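Long-range contacts in purine nucleoside phosphorylase (Schistosoma mansoni, PDB 6BB7), which probably cleaves purine nucleosides such as inosine and guanosine with phosphate, releasing the free base and a sugar 1-phosphate: residues Q84-M89 with G220-P225; L100-M105 with V227-H232; R124-G129 with S241-N246; R170-L175 with G234-A239. One frame throughout, in Å; residues are numbered along the deposited sequence. Where two conformers were deposited one is given.

Helix 224-232 and the strand that follows it, 236-246, tie the four contacts together. Interactions 1 and 2 share the helix, their centres about 12 Å apart, and meet where Leu87 packs on Pro101. Interactions 3 and 4 use the two ends of the strand, with centres about 21 Å apart. The turn between helix and strand joins interaction 2 to interaction 4, and Thr223 of interaction 1 rests on Ala239 of interaction 4. Bound 3-methylpyridin-2-ol is touched from Gly220 and Met221 in interaction 1 and from Ala244 and Asn245 in interaction 3, although the nearest atoms of those two contacts stay about 6 Å apart. Both thus lie beside the probable active-site pocket.

Interaction 1. Residues Q84-M89 with G220-P225; sequences QGRLHM and GMSTVP. With D4V (3-methylpyridin-2-ol), chain F.
Arg86 and His88 converge on Ser222, the first with a face of its guanidinium, the second with its ring set obliquely. Arg86 NH1 lies 3.5 Å from Ser222 OG, while Thr223 OG1 sits near the guanidinium plane at its edge. A bend in the arginine chain (chi3 39°) turns the planar end to offer a face to one hydroxyl and an edge to the next. Those hydroxyls are themselves hydrogen-bonded, Ser222 OG to Thr223 OG1 at 3.2 Å, and Asn117 holds Thr223 OG1 as well. The imidazole of His88 brings NE2 3.6 Å from Ser222 CB, and has Arg86 CZ at its edge, in the ring plane. The other ring nitrogen, ND1, bonds Tyr90 OH, which limits the ring's rotation. Serine suits the spot, short enough for CB to lie against the imidazole while OG faces the guanidinium and bonds Thr223 OG1. In trimeric purine nucleoside phosphorylases an arginine, a histidine and a serine line the phosphate site, and this cluster is consistent with it.

Further along, a water links the backbones, accepting from Met89 N at 2.9 Å and donating to Met221 O at 3.3 Å. Beside it Met89 SD lies alongside the Pro225 ring, the two chains running in opposite senses; Met89 has two conformers, which makes that contact doubtful. Met221 CE reaches 3.7 Å from O of the bound 3-methylpyridin-2-ol. The whole contact joins the loop after strand 78-84 to the start of helix 224-232, with helix 95-108 packed against Pro225 and strand 112-121 against Arg86 and Thr223.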
loop_
_atom_site.group_PDB
_atom_site.type_symbol
_atom_site.label_atom_id
_atom_site.label_comp_id
_atom_site.label_asym_id
_atom_site.label_seq_id
_atom_site.Cartn_x
_atom_site.Cartn_y
_atom_site.Cartn_z
ATOM N N GLN A 84 18.023 6.699 -20.760
ATOM C CA GLN A 84 17.318 7.814 -21.412
ATOM C C GLN A 84 15.852 7.406 -21.586
ATOM O O GLN A 84 15.510 6.681 -22.525
ATOM C CB GLN A 84 17.963 8.128 -22.765
ATOM C CG GLN A 84 17.418 9.350 -23.501
ATOM C CD GLN A 84 18.213 9.662 -24.759
ATOM O OE1 GLN A 84 18.343 8.822 -25.649
ATOM N NE2 GLN A 84 18.746 10.877 -24.834
ATOM N N GLY A 85 14.987 7.907 -20.714
ATOM C CA GLY A 85 13.633 7.400 -20.642
ATOM C C GLY A 85 13.490 6.449 -19.469
ATOM O O GLY A 85 13.760 5.244 -19.574
ATOM N N ARG A 86 13.087 6.987 -18.330
ATOM C CA ARG A 86 13.012 6.184 -17.116
ATOM C C ARG A 86 11.716 5.377 -17.050
ATOM O O ARG A 86 10.689 5.732 -17.638
ATOM C CB ARG A 86 13.146 7.076 -15.874
ATOM C CG ARG A 86 12.842 6.354 -14.583
ATOM C CD ARG A 86 13.499 6.969 -13.359
ATOM N NE ARG A 86 13.505 8.423 -13.355
ATOM C CZ ARG A 86 13.831 9.162 -12.298
ATOM N NH1 ARG A 86 14.176 8.588 -11.149
ATOM N NH2 ARG A 86 13.813 10.479 -12.387
ATOM N N LEU A 87 11.781 4.268 -16.333
ATOM C CA LEU A 87 10.620 3.436 -16.076
ATOM C C LEU A 87 10.090 3.811 -14.701
ATOM O O LEU A 87 10.832 3.736 -13.723
ATOM C CB LEU A 87 11.063 1.972 -16.049
ATOM C CG LEU A 87 11.893 1.525 -17.243
ATOM C CD1 LEU A 87 12.467 0.150 -16.967
ATOM C CD2 LEU A 87 11.032 1.524 -18.480
ATOM N N HIS A 88 8.815 4.197 -14.619
ATOM C CA HIS A 88 8.202 4.541 -13.338
ATOM C C HIS A 88 7.090 3.567 -12.974
ATOM O O HIS A 88 6.349 3.090 -13.840
ATOM C CB HIS A 88 7.629 5.955 -13.396
ATOM C CG HIS A 88 8.678 7.025 -13.446
ATOM N ND1 HIS A 88 8.500 8.210 -14.121
ATOM C CD2 HIS A 88 9.922 7.082 -12.917
ATOM C CE1 HIS A 88 9.580 8.959 -14.005
ATOM N NE2 HIS A 88 10.463 8.296 -13.279
ATOM N N MET A 89 6.953 3.300 -11.663
ATOM C CA MET A 89 6.019 2.256 -11.232
ATOM C C MET A 89 4.552 2.652 -11.443
ATOM O O MET A 89 3.708 1.763 -11.644
ATOM C CB MET A 89 6.374 1.764 -9.827
ATOM C CG MET A 89 7.819 1.203 -9.784
ATOM S SD MET A 89 8.201 0.065 -8.437
ATOM C CE MET A 89 7.165 -1.296 -8.939
ATOM N N GLY A 220 7.721 12.712 -3.953
ATOM C CA GLY A 220 7.679 12.447 -5.385
ATOM C C GLY A 220 7.322 11.005 -5.694
ATOM O O GLY A 220 7.098 10.196 -4.781
ATOM N N MET A 221 7.341 10.678 -7.000
ATOM C CA MET A 221 6.780 9.433 -7.533
ATOM C C MET A 221 7.830 8.485 -8.112
ATOM O O MET A 221 7.478 7.582 -8.880
ATOM C CB MET A 221 5.714 9.720 -8.602
ATOM C CG MET A 221 4.608 10.658 -8.213
ATOM S SD MET A 221 3.565 11.056 -9.660
ATOM C CE MET A 221 2.677 12.456 -8.994
ATOM N N SER A 222 9.107 8.674 -7.800
ATOM C CA SER A 222 10.175 7.884 -8.420
ATOM C C SER A 222 11.296 7.651 -7.407
ATOM O O SER A 222 11.138 7.883 -6.201
ATOM C CB SER A 222 10.706 8.585 -9.687
ATOM O OG SER A 222 11.371 9.779 -9.364
ATOM N N THR A 223 12.435 7.172 -7.927
ATOM C CA THR A 223 13.732 7.160 -7.255
ATOM C C THR A 223 13.901 6.072 -6.187
ATOM O O THR A 223 14.896 5.331 -6.222
ATOM C CB THR A 223 14.068 8.558 -6.744
ATOM O OG1 THR A 223 14.132 9.451 -7.876
ATOM C CG2 THR A 223 15.412 8.575 -6.002
ATOM N N VAL A 224 12.981 5.975 -5.213
ATOM C CA VAL A 224 13.134 4.982 -4.135
ATOM C C VAL A 224 13.264 3.555 -4.662
ATOM O O VAL A 224 14.114 2.801 -4.136
ATOM C CB VAL A 224 12.035 5.191 -3.076
ATOM C CG1 VAL A 224 11.920 4.039 -2.079
ATOM C CG2 VAL A 224 12.268 6.526 -2.330
ATOM N N PRO A 225 12.489 3.100 -5.670
ATOM C CA PRO A 225 12.708 1.720 -6.177
ATOM C C PRO A 225 14.132 1.486 -6.671
ATOM O O PRO A 225 14.757 0.461 -6.332
ATOM C CB PRO A 225 11.651 1.586 -7.288
ATOM C CG PRO A 225 10.541 2.549 -6.859
ATOM C CD PRO A 225 11.319 3.737 -6.325
HETATM C C4 D4V F . 4.638 18.045 -6.774
HETATM C C5 D4V F . 5.356 15.871 -7.600
HETATM C C3 D4V F . 5.348 18.691 -7.832
HETATM C C2 D4V F . 6.082 17.913 -8.789
HETATM C C1 D4V F . 6.090 16.533 -8.707
HETATM O O D4V F . 5.361 14.511 -7.468
HETATM C C D4V F . 6.858 15.697 -9.713
HETATM N N D4V F . 4.661 16.613 -6.666
HETATM O O HOH W 1 8.656 4.633 -9.707
#

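Interaction 2. Residues L100-M105 with V227-H232; sequences LPIRVM and VIIACH. With DMS (dimethyl sulfoxide), chain B.
Ile102 of helix 95-108 and Ile229 of helix 224-232 centre a buried helix-helix contact in which the two segments run roughly the same way, their axes 35° apart and 9.5 Å at closest approach. Ile102 meets its partner with its branch point: CB lies 3.7 Å from Ile229 CG2, a methyl that, with chi1 at -61°, stands opposite the backbone N and faces helix 95-108. Ile102 CG2 reaches 4.4 Å from Ala230 CB, where the short alanine lets the helices come close. Beta-branched chains suit this seam, being bulky near the backbone.

At one edge the contact turns polar. Arg103 stretches out fully from CG to NE and crosses Ile229 at about a right angle. A water then gathers three polar atoms: it accepts from Arg103 NE at 2.9 Å, donates to Ile229 O at 3.0 Å and lies 2.8 Å from His232 ND1. The guanidinium and imidazole planes are 40° apart, and the other ring nitrogen, His232 NE2, bonds Asn153. Arg103 NH1 donates to Ala7 O, so this and the water supply the buried cation with acceptors; NH1 also bonds O of a dimethyl sulfoxide, probably from the crystallisation liquor, at 2.9 Å.

Strand 112-121 backs the pair through Leu113, which touches Met105 and Ala230. On its outer side helix 95-108 meets helix 9-23 through Val104, and Ile228 of helix 224-232 packs on Thr201 of the third subunit.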
loop_
_atom_site.group_PDB
_atom_site.type_symbol
_atom_site.label_atom_id
_atom_site.label_comp_id
_atom_site.label_asym_id
_atom_site.label_seq_id
_atom_site.Cartn_x
_atom_site.Cartn_y
_atom_site.Cartn_z
ATOM N N LEU A 100 15.631 -4.992 -13.488
ATOM C CA LEU A 100 16.578 -5.583 -14.439
ATOM C C LEU A 100 17.590 -4.567 -14.956
ATOM O O LEU A 100 18.793 -4.874 -14.938
ATOM C CB LEU A 100 15.872 -6.369 -15.560
ATOM C CG LEU A 100 16.868 -7.040 -16.555
ATOM C CD1 LEU A 100 16.479 -8.449 -16.914
ATOM C CD2 LEU A 100 17.038 -6.194 -17.796
ATOM N N PRO A 101 17.213 -3.362 -15.400
ATOM C CA PRO A 101 18.249 -2.426 -15.885
ATOM C C PRO A 101 19.316 -2.059 -14.850
ATOM O O PRO A 101 20.493 -1.914 -15.230
ATOM C CB PRO A 101 17.418 -1.218 -16.360
ATOM C CG PRO A 101 16.087 -1.842 -16.765
ATOM C CD PRO A 101 15.850 -2.850 -15.677
ATOM N N ILE A 102 18.956 -1.932 -13.560
ATOM C CA ILE A 102 19.936 -1.615 -12.520
ATOM C C ILE A 102 20.888 -2.787 -12.313
ATOM O O ILE A 102 22.102 -2.608 -12.141
ATOM C CB ILE A 102 19.229 -1.207 -11.207
ATOM C CG1 ILE A 102 18.246 -0.069 -11.496
ATOM C CG2 ILE A 102 20.251 -0.794 -10.190
ATOM C CD1 ILE A 102 17.565 0.504 -10.320
ATOM N N ARG A 103 20.355 -4.012 -12.332
ATOM C CA ARG A 103 21.211 -5.203 -12.198
ATOM C C ARG A 103 22.138 -5.411 -13.402
ATOM O O ARG A 103 23.274 -5.882 -13.232
ATOM C CB ARG A 103 20.335 -6.421 -11.865
ATOM C CG ARG A 103 19.792 -6.345 -10.441
ATOM C CD ARG A 103 18.805 -7.441 -10.048
ATOM N NE ARG A 103 18.462 -7.326 -8.620
ATOM C CZ ARG A 103 17.473 -7.966 -8.018
ATOM N NH1 ARG A 103 16.684 -8.797 -8.680
ATOM N NH2 ARG A 103 17.221 -7.749 -6.724
ATOM N N VAL A 104 21.696 -5.043 -14.603
ATOM C CA VAL A 104 22.581 -5.003 -15.775
ATOM C C VAL A 104 23.711 -4.000 -15.550
ATOM O O VAL A 104 24.883 -4.292 -15.823
ATOM C CB VAL A 104 21.779 -4.730 -17.063
ATOM C CG1 VAL A 104 22.694 -4.431 -18.243
ATOM C CG2 VAL A 104 20.838 -5.940 -17.376
ATOM N N MET A 105 23.381 -2.800 -15.047
ATOM C CA MET A 105 24.434 -1.846 -14.713
ATOM C C MET A 105 25.461 -2.480 -13.781
ATOM O O MET A 105 26.671 -2.319 -13.976
ATOM C CB MET A 105 23.855 -0.596 -14.048
ATOM C CG MET A 105 23.093 0.376 -14.928
ATOM S SD MET A 105 22.722 1.876 -13.981
ATOM C CE MET A 105 21.973 2.918 -15.225
ATOM N N VAL A 227 16.894 3.187 -5.889
ATOM C CA VAL A 227 17.809 3.257 -4.754
ATOM C C VAL A 227 17.877 1.915 -4.036
ATOM O O VAL A 227 18.961 1.472 -3.624
ATOM C CB VAL A 227 17.379 4.381 -3.784
ATOM C CG1 VAL A 227 18.167 4.322 -2.474
ATOM C CG2 VAL A 227 17.543 5.747 -4.442
ATOM N N ILE A 228 16.722 1.271 -3.840
ATOM C CA ILE A 228 16.682 0.010 -3.097
ATOM C C ILE A 228 17.390 -1.105 -3.880
ATOM O O ILE A 228 18.161 -1.895 -3.306
ATOM C CB ILE A 228 15.231 -0.342 -2.714
ATOM C CG1 ILE A 228 14.757 0.609 -1.593
ATOM C CG2 ILE A 228 15.138 -1.811 -2.249
ATOM C CD1 ILE A 228 13.265 0.510 -1.250
ATOM N N ILE A 229 17.140 -1.201 -5.192
ATOM C CA ILE A 229 17.828 -2.205 -6.007
ATOM C C ILE A 229 19.340 -1.970 -6.008
ATOM O O ILE A 229 20.131 -2.922 -5.904
ATOM C CB ILE A 229 17.236 -2.261 -7.432
ATOM C CG1 ILE A 229 15.747 -2.660 -7.409
ATOM C CG2 ILE A 229 18.044 -3.235 -8.348
ATOM C CD1 ILE A 229 15.434 -4.004 -6.736
ATOM N N ALA A 230 19.771 -0.703 -6.112
ATOM C CA ALA A 230 21.195 -0.365 -6.070
ATOM C C ALA A 230 21.823 -0.729 -4.718
ATOM O O ALA A 230 22.899 -1.341 -4.664
ATOM C CB ALA A 230 21.370 1.130 -6.389
ATOM N N CYS A 231 21.169 -0.362 -3.609
ATOM C CA CYS A 231 21.705 -0.665 -2.277
ATOM C C CYS A 231 21.810 -2.174 -2.050
ATOM O O CYS A 231 22.812 -2.665 -1.500
ATOM C CB CYS A 231 20.816 0.010 -1.215
ATOM S SG CYS A 231 21.400 -0.148 0.503
ATOM N N HIS A 232 20.795 -2.931 -2.501
ATOM C CA HIS A 232 20.801 -4.396 -2.393
ATOM C C HIS A 232 22.062 -5.015 -2.997
ATOM O O HIS A 232 22.626 -5.952 -2.425
ATOM C CB HIS A 232 19.495 -4.924 -3.036
ATOM C CG HIS A 232 19.332 -6.422 -3.068
ATOM N ND1 HIS A 232 19.578 -7.181 -4.204
ATOM C CD2 HIS A 232 18.856 -7.285 -2.135
ATOM C CE1 HIS A 232 19.283 -8.452 -3.951
ATOM N NE2 HIS A 232 18.853 -8.544 -2.700
HETATM S S DMS B . 13.329 -8.250 -6.881
HETATM O O DMS B . 14.134 -9.417 -7.388
HETATM C C1 DMS B . 12.998 -7.144 -8.271
HETATM C C2 DMS B . 11.614 -8.801 -6.691
HETATM O O HOH W 2 19.829 -5.778 -6.614
#

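Interaction 3. Residues R124-G129 with S241-N246; sequences RKLKSG and SLIANN. With D4V (3-methylpyridin-2-ol), chain F.
Ile243 lays its CG2 methyl over the backbone of 124-129, 3.5 Å from Lys127 O, while its CD1 points to Leu126, 4.4 Å from that residue's CD1. Isoleucine suits this place: one branch lies on the loop backbone and the other reaches Leu126. The loop leads from strand 112-121 into strand 131-139, and strand 236-246 pairs with both of these in the mixed sheet of the phosphorylase fold. Gly129 N donates to Ile243 O at 2.9 Å, nearly straight at 173° and in the carbonyl plane; at its backbone angles a CB would run into the preceding carbonyl O, which calls for glycine. The same oxygen receives a CA-H contact from Ser128. Ser128 OG lies 3.1 Å from Ala244 O, a bond not settled.

Asn246 ties the loop to the next helix. With its CG anti to the backbone N (chi1 -170°), its ND2 donates to Leu126 O at 3.0 Å and 159°, while OD1 caps Leu249 N at the start of helix 247-253. Its neighbour Asn245 turns away: OD1 approaches bound 3-methylpyridin-2-ol, 3.1 Å from C3, and ND2 is held by Asp250. This position is consistent with the base-binding asparagine of trimeric relatives.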
loop_
_atom_site.group_PDB
_atom_site.type_symbol
_atom_site.label_atom_id
_atom_site.label_comp_id
_atom_site.label_asym_id
_atom_site.label_seq_id
_atom_site.Cartn_x
_atom_site.Cartn_y
_atom_site.Cartn_z
ATOM N N ARG A 124 8.969 24.011 5.003
ATOM C CA ARG A 124 8.677 25.414 4.728
ATOM C C ARG A 124 9.874 26.181 4.171
ATOM O O ARG A 124 9.678 27.236 3.568
ATOM C CB ARG A 124 8.080 26.091 5.968
ATOM C CG ARG A 124 6.594 25.737 6.135
ATOM C CD ARG A 124 6.019 26.222 7.455
ATOM N NE ARG A 124 4.660 25.728 7.693
ATOM C CZ ARG A 124 3.569 26.167 7.067
ATOM N NH1 ARG A 124 3.656 27.105 6.123
ATOM N NH2 ARG A 124 2.382 25.651 7.374
ATOM N N LYS A 125 11.100 25.676 4.309
ATOM C CA LYS A 125 12.260 26.370 3.746
ATOM C C LYS A 125 12.427 26.188 2.234
ATOM O O LYS A 125 13.269 26.873 1.640
ATOM C CB LYS A 125 13.544 25.894 4.435
ATOM C CG LYS A 125 13.659 26.290 5.894
ATOM C CD LYS A 125 14.805 25.522 6.552
ATOM C CE LYS A 125 14.890 25.784 8.052
ATOM N NZ LYS A 125 15.647 24.704 8.757
ATOM N N LEU A 126 11.670 25.291 1.596
ATOM C CA LEU A 126 11.849 24.944 0.190
ATOM C C LEU A 126 10.958 25.790 -0.733
ATOM O O LEU A 126 9.750 25.925 -0.498
ATOM C CB LEU A 126 11.556 23.450 0.018
ATOM C CG LEU A 126 12.524 22.528 0.771
ATOM C CD1 LEU A 126 12.099 21.066 0.551
ATOM C CD2 LEU A 126 13.962 22.738 0.336
ATOM N N LYS A 127 11.569 26.357 -1.781
ATOM C CA LYS A 127 10.914 27.153 -2.815
ATOM C C LYS A 127 11.071 26.453 -4.164
ATOM O O LYS A 127 11.997 25.669 -4.379
ATOM C CB LYS A 127 11.588 28.515 -3.010
ATOM C CG LYS A 127 11.886 29.310 -1.771
ATOM C CD LYS A 127 12.616 30.580 -2.171
ATOM C CE LYS A 127 12.890 31.465 -0.979
ATOM N NZ LYS A 127 13.730 30.774 0.033
ATOM N N SER A 128 10.213 26.821 -5.114
ATOM C CA SER A 128 10.397 26.369 -6.490
ATOM C C SER A 128 11.794 26.748 -7.011
ATOM O O SER A 128 12.264 27.879 -6.826
ATOM C CB SER A 128 9.298 26.979 -7.370
ATOM O OG SER A 128 9.438 26.633 -8.730
ATOM N N GLY A 129 12.477 25.773 -7.627
ATOM C CA GLY A 129 13.812 25.976 -8.154
ATOM C C GLY A 129 14.938 25.543 -7.233
ATOM O O GLY A 129 16.105 25.604 -7.647
ATOM N N SER A 241 16.682 15.941 -5.714
ATOM C CA SER A 241 15.377 16.415 -6.189
ATOM C C SER A 241 15.434 17.900 -6.573
ATOM O O SER A 241 16.011 18.717 -5.842
ATOM C CB SER A 241 14.293 16.234 -5.123
ATOM O OG SER A 241 14.012 14.877 -4.833
ATOM N N LEU A 242 14.833 18.243 -7.712
ATOM C CA LEU A 242 14.534 19.622 -8.090
ATOM C C LEU A 242 13.095 19.938 -7.673
ATOM O O LEU A 242 12.150 19.253 -8.078
ATOM C CB LEU A 242 14.719 19.832 -9.598
ATOM C CG LEU A 242 14.223 21.152 -10.206
ATOM C CD1 LEU A 242 14.925 22.340 -9.592
ATOM C CD2 LEU A 242 14.438 21.128 -11.725
ATOM N N ILE A 243 12.930 20.986 -6.873
ATOM C CA ILE A 243 11.641 21.312 -6.270
ATOM C C ILE A 243 10.789 22.122 -7.247
ATOM O O ILE A 243 11.185 23.208 -7.682
ATOM C CB ILE A 243 11.853 22.076 -4.948
ATOM C CG1 ILE A 243 12.648 21.228 -3.945
ATOM C CG2 ILE A 243 10.512 22.530 -4.348
ATOM C CD1 ILE A 243 12.023 19.856 -3.647
ATOM N N ALA A 244 9.583 21.610 -7.552
ATOM C CA ALA A 244 8.718 22.298 -8.508
ATOM C C ALA A 244 7.827 23.349 -7.851
ATOM O O ALA A 244 7.436 24.317 -8.505
ATOM C CB ALA A 244 7.858 21.294 -9.278
ATOM N N ASN A 245 7.524 23.189 -6.565
ATOM C CA ASN A 245 6.528 24.018 -5.887
ATOM C C ASN A 245 6.617 23.687 -4.408
ATOM O O ASN A 245 7.233 22.689 -4.025
ATOM C CB ASN A 245 5.130 23.654 -6.383
ATOM C CG ASN A 245 4.681 22.275 -5.890
ATOM O OD1 ASN A 245 5.379 21.272 -6.091
ATOM N ND2 ASN A 245 3.539 22.220 -5.221
ATOM N N ASN A 246 5.950 24.500 -3.573
ATOM C CA ASN A 246 5.739 24.132 -2.175
ATOM C C ASN A 246 4.259 23.777 -1.979
ATOM O O ASN A 246 3.384 24.654 -2.061
ATOM C CB ASN A 246 6.211 25.225 -1.216
ATOM C CG ASN A 246 6.205 24.744 0.211
ATOM O OD1 ASN A 246 5.141 24.485 0.761
ATOM N ND2 ASN A 246 7.394 24.563 0.810
HETATM C C4 D4V F . 4.638 18.045 -6.774
HETATM C C5 D4V F . 5.356 15.871 -7.600
HETATM C C3 D4V F . 5.348 18.691 -7.832
HETATM C C2 D4V F . 6.082 17.913 -8.789
HETATM C C1 D4V F . 6.090 16.533 -8.707
HETATM O O D4V F . 5.361 14.511 -7.468
HETATM C C D4V F . 6.858 15.697 -9.713
HETATM N N D4V F . 4.661 16.613 -6.666
#

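Interaction 4. Residues R170-L175 with G234-A239; sequences RLLQQL and GIKVLA
Leu172 projects from its helix onto strand 236-239, and each step outward along the side chain finds another part of the strand. CB starts against Leu238, 4.2 Å from that residue's CB. With CG beside the backbone N (chi1 -71°) and the chain then extended to CD1, the branch is carried across the strand. There CD1 rests 4.0 Å from Val237 O, on the backbone itself. The same methyl reaches Lys236 CE at 4.2 Å, so the aliphatic part of the lysine adds to its apolar surround. Leucine suits this place: its branched end reaches three consecutive residues of the strand, and it asks for no polar partner.

Leu238 reaches back toward the helix. Its CD1 comes up against the helix backbone, 4.0 Å from Leu172 O and 4.1 Å from Gln173 N, and also meets Gln173 CG at 4.3 Å. Lys236 and Leu238 both point toward the helix, as alternate residues of a strand do, whereas Val237 between them points away and packs on Val227 and Ala230 of helix 224-232. No hydrogen bond crosses the contact, but Asp169 OD2 accepts from Leu172 N at the start of the helix.

The segment axes lie 39° apart and 7.9 Å from each other. On the far side of the strand, helix 224-232 ends in a Schellman motif with Gly234 as its C-prime residue, the positive phi favouring glycine there. A strand flanked in this way, by helix 170-182 on one face and helix 224-232 on the other, is typical of the alpha/beta/alpha architecture of the phosphorylase superfamily.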
loop_
_atom_site.group_PDB
_atom_site.type_symbol
_atom_site.label_atom_id
_atom_site.label_comp_id
_atom_site.label_asym_id
_atom_site.label_seq_id
_atom_site.Cartn_x
_atom_site.Cartn_y
_atom_site.Cartn_z
ATOM N N ARG A 170 27.136 9.445 2.276
ATOM C CA ARG A 170 27.377 10.749 2.897
ATOM C C ARG A 170 28.495 11.532 2.196
ATOM O O ARG A 170 28.399 12.759 2.036
ATOM C CB ARG A 170 27.699 10.562 4.384
ATOM N N LEU A 171 29.568 10.859 1.780
ATOM C CA LEU A 171 30.655 11.553 1.095
ATOM C C LEU A 171 30.226 12.114 -0.261
ATOM O O LEU A 171 30.721 13.176 -0.678
ATOM C CB LEU A 171 31.869 10.631 0.951
ATOM C CG LEU A 171 32.691 10.365 2.209
ATOM C CD1 LEU A 171 33.718 9.291 1.921
ATOM C CD2 LEU A 171 33.368 11.646 2.655
ATOM N N LEU A 172 29.314 11.432 -0.960
ATOM C CA LEU A 172 28.831 11.966 -2.232
ATOM C C LEU A 172 27.983 13.218 -2.019
ATOM O O LEU A 172 28.072 14.173 -2.803
ATOM C CB LEU A 172 28.031 10.900 -2.982
ATOM C CG LEU A 172 28.819 9.727 -3.578
ATOM C CD1 LEU A 172 27.881 8.779 -4.300
ATOM C CD2 LEU A 172 29.886 10.225 -4.536
ATOM N N GLN A 173 27.138 13.222 -0.982
ATOM C CA GLN A 173 26.422 14.446 -0.611
ATOM C C GLN A 173 27.395 15.588 -0.335
ATOM O O GLN A 173 27.169 16.732 -0.761
ATOM C CB GLN A 173 25.517 14.201 0.605
ATOM C CG GLN A 173 24.343 13.261 0.351
ATOM C CD GLN A 173 23.629 12.878 1.640
ATOM O OE1 GLN A 173 23.241 13.743 2.434
ATOM N NE2 GLN A 173 23.463 11.577 1.865
ATOM N N GLN A 174 28.493 15.305 0.380
ATOM C CA GLN A 174 29.444 16.365 0.713
ATOM C C GLN A 174 30.154 16.909 -0.528
ATOM O O GLN A 174 30.423 18.114 -0.618
ATOM C CB GLN A 174 30.462 15.859 1.737
ATOM C CG GLN A 174 29.848 15.487 3.083
ATOM C CD GLN A 174 30.818 14.753 4.008
ATOM O OE1 GLN A 174 32.038 14.829 3.844
ATOM N NE2 GLN A 174 30.269 14.015 4.971
ATOM N N LEU A 175 30.472 16.035 -1.490
ATOM C CA LEU A 175 31.094 16.491 -2.734
ATOM C C LEU A 175 30.132 17.370 -3.529
ATOM O O LEU A 175 30.527 18.428 -4.037
ATOM C CB LEU A 175 31.532 15.280 -3.569
ATOM C CG LEU A 175 32.189 15.536 -4.940
ATOM C CD1 LEU A 175 33.471 16.362 -4.850
ATOM C CD2 LEU A 175 32.453 14.219 -5.664
ATOM N N GLY A 234 25.020 -3.372 -3.701
ATOM C CA GLY A 234 26.269 -2.708 -3.350
ATOM C C GLY A 234 26.695 -1.516 -4.179
ATOM O O GLY A 234 27.881 -1.175 -4.153
ATOM N N ILE A 235 25.777 -0.856 -4.892
ATOM C CA ILE A 235 26.084 0.348 -5.670
ATOM C C ILE A 235 25.790 1.578 -4.802
ATOM O O ILE A 235 24.722 1.660 -4.171
ATOM C CB ILE A 235 25.254 0.378 -6.975
ATOM C CG1 ILE A 235 25.670 -0.764 -7.916
ATOM C CG2 ILE A 235 25.392 1.724 -7.709
ATOM C CD1 ILE A 235 24.799 -0.931 -9.118
ATOM N N LYS A 236 26.764 2.493 -4.717
ATOM C CA LYS A 236 26.609 3.745 -3.967
ATOM C C LYS A 236 25.699 4.702 -4.739
ATOM O O LYS A 236 25.704 4.709 -5.968
ATOM C CB LYS A 236 27.968 4.419 -3.762
ATOM C CG LYS A 236 28.957 3.618 -2.916
ATOM C CD LYS A 236 30.382 4.218 -2.931
ATOM C CE LYS A 236 30.404 5.742 -2.929
ATOM N NZ LYS A 236 31.783 6.300 -2.694
ATOM N N VAL A 237 24.913 5.520 -4.021
ATOM C CA VAL A 237 23.898 6.382 -4.651
ATOM C C VAL A 237 24.021 7.833 -4.179
ATOM O O VAL A 237 24.203 8.090 -2.979
ATOM C CB VAL A 237 22.479 5.865 -4.325
ATOM C CG1 VAL A 237 21.404 6.871 -4.771
ATOM C CG2 VAL A 237 22.215 4.522 -4.963
ATOM N N LEU A 238 23.890 8.783 -5.127
ATOM C CA LEU A 238 23.582 10.192 -4.874
ATOM C C LEU A 238 22.257 10.487 -5.576
ATOM O O LEU A 238 22.144 10.247 -6.781
ATOM C CB LEU A 238 24.652 11.140 -5.455
ATOM C CG LEU A 238 24.343 12.639 -5.396
ATOM C CD1 LEU A 238 24.370 13.151 -3.963
ATOM C CD2 LEU A 238 25.315 13.424 -6.252
ATOM N N ALA A 239 21.261 11.002 -4.837
ATOM C CA ALA A 239 19.947 11.350 -5.385
ATOM C C ALA A 239 19.612 12.801 -5.062
ATOM O O ALA A 239 19.679 13.207 -3.898
ATOM C CB ALA A 239 18.869 10.432 -4.790
#